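Probable endoglucanase (Gluconacetobacter xylinus, PDB 1WZZ) hydrolyses internal beta-1,4-glucosidic linkages in cellulose and related beta-glucans, acting on carboxymethyl-cellulose as an endoglucanase of glycoside hydrolase family 8. Local coordinates at residues A[159-162]-A[163-166]. Residues are numbered along the deposited sequence; the frame is centred on the assembly and turned at random.
Sequences FTKK and DSVI
Thr160 and Val165 face each other as a non-hydrogen-bonded pair in a short antiparallel beta hairpin, an outlying loop of the (alpha/alpha)6 barrel of family 8. Two backbone bonds flank the pair. Ile166 N donates its hydrogen to Phe159 O over 2.8 Å, almost straight at 174°, while Lys161 N reaches Ser164 O, also at 2.8 Å. The beta-branched side chains of Thr160 and Val165, both suited to extended backbone, lie side by side and point the same way, with OG1 of Thr160 3.9 Å from CG1 of Val165.

On the other face, Ile166 meets Phe159 at about a right angle. Its CG2, set anti to the backbone N by a chi1 of -60°, approaches the edge of the ring near its plane, 4.1 Å from CD1 of Phe159. The branched aliphatic group thus gives the partly exposed aromatic an apolar neighbour, about 9 Å, side chain to side chain, from the probable proton donor Glu49 and predicted nucleophile Asp106. Lys161 lays its aliphatic part over the same face, CD lying a loose 4.4 Å from Ile166 CG1. The bend at chi3 (59°) then turns the amine toward Ser164, leaving NZ of Lys161 4.2 Å from OG of Ser164, not a hydrogen bond.

Strand 164-167 is held from its far side by strand 215-218, where Val165 pairs through its backbone with Val217. At the tip, Lys162 and Asp163 occupy the corners of a type I-like turn, polar residues fitting an exposed bend. The turn is open: Ser164 N stands 3.8 Å from Lys161 O and, though buried, finds no hydrogen-bond partner.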
loop_
_atom_site.group_PDB
_atom_site.type_symbol
_atom_site.label_atom_id
_atom_site.label_comp_id
_atom_site.label_asym_id
_atom_site.label_seq_id
_atom_site.Cartn_x
_atom_site.Cartn_y
_atom_site.Cartn_z
ATOM N N PHE A 159 -17.131 -2.708 -4.857
ATOM C CA PHE A 159 -17.047 -1.825 -3.700
ATOM C C PHE A 159 -18.062 -0.700 -3.645
ATOM O O PHE A 159 -17.959 0.197 -2.820
ATOM C CB PHE A 159 -15.612 -1.283 -3.614
ATOM C CG PHE A 159 -14.569 -2.374 -3.579
ATOM C CD1 PHE A 159 -14.313 -3.089 -2.401
ATOM C CD2 PHE A 159 -13.875 -2.725 -4.733
ATOM C CE1 PHE A 159 -13.379 -4.141 -2.380
ATOM C CE2 PHE A 159 -12.945 -3.768 -4.726
ATOM C CZ PHE A 159 -12.695 -4.484 -3.541
ATOM N N THR A 160 -19.027 -0.708 -4.552
ATOM C CA THR A 160 -20.059 0.315 -4.483
ATOM C C THR A 160 -21.364 -0.454 -4.310
ATOM O O THR A 160 -21.671 -1.369 -5.070
ATOM C CB THR A 160 -20.124 1.216 -5.748
ATOM O OG1 THR A 160 -19.002 2.112 -5.760
ATOM C CG2 THR A 160 -21.400 2.076 -5.733
ATOM N N LYS A 161 -22.097 -0.106 -3.267
ATOM C CA LYS A 161 -23.363 -0.753 -2.983
ATOM C C LYS A 161 -24.429 0.318 -3.147
ATOM O O LYS A 161 -24.126 1.486 -3.420
ATOM C CB LYS A 161 -23.367 -1.314 -1.555
ATOM C CG LYS A 161 -22.383 -2.457 -1.325
ATOM C CD LYS A 161 -22.091 -2.658 0.174
ATOM C CE LYS A 161 -23.358 -2.955 0.980
ATOM N NZ LYS A 161 -23.102 -3.021 2.455
ATOM N N LYS A 162 -25.682 -0.079 -2.991
ATOM C CA LYS A 162 -26.782 0.855 -3.143
ATOM C C LYS A 162 -26.691 2.007 -2.146
ATOM O O LYS A 162 -26.754 3.175 -2.525
ATOM C CB LYS A 162 -28.103 0.102 -2.961
ATOM C CG LYS A 162 -28.212 -1.111 -3.876
ATOM C CD LYS A 162 -29.372 -2.022 -3.487
ATOM C CE LYS A 162 -29.364 -3.298 -4.322
ATOM N NZ LYS A 162 -30.414 -4.257 -3.869
ATOM N N ASP A 163 -26.487 1.673 -0.877
ATOM C CA ASP A 163 -26.447 2.691 0.166
ATOM C C ASP A 163 -25.078 3.220 0.597
ATOM O O ASP A 163 -24.997 4.254 1.260
ATOM C CB ASP A 163 -27.195 2.168 1.396
ATOM C CG ASP A 163 -28.691 1.974 1.141
ATOM O OD1 ASP A 163 -29.372 1.397 2.021
ATOM O OD2 ASP A 163 -29.189 2.403 0.074
ATOM N N SER A 164 -24.001 2.541 0.226
ATOM C CA SER A 164 -22.697 3.025 0.658
ATOM C C SER A 164 -21.573 2.573 -0.255
ATOM O O SER A 164 -21.791 1.782 -1.172
ATOM C CB SER A 164 -22.415 2.522 2.073
ATOM O OG SER A 164 -22.322 1.112 2.088
ATOM N N VAL A 165 -20.374 3.097 -0.003
ATOM C CA VAL A 165 -19.205 2.689 -0.770
ATOM C C VAL A 165 -18.217 2.142 0.230
ATOM O O VAL A 165 -18.161 2.617 1.365
ATOM C CB VAL A 165 -18.507 3.853 -1.530
ATOM C CG1 VAL A 165 -19.463 4.390 -2.607
ATOM C CG2 VAL A 165 -18.053 4.954 -0.590
ATOM N N ILE A 166 -17.451 1.157 -0.212
ATOM C CA ILE A 166 -16.450 0.527 0.625
ATOM C C ILE A 166 -15.077 1.049 0.205
ATOM O O ILE A 166 -14.762 1.094 -0.995
ATOM C CB ILE A 166 -16.460 -0.997 0.455
ATOM C CG1 ILE A 166 -17.836 -1.572 0.833
ATOM C CG2 ILE A 166 -15.336 -1.618 1.293
ATOM C CD1 ILE A 166 -18.336 -1.148 2.176
#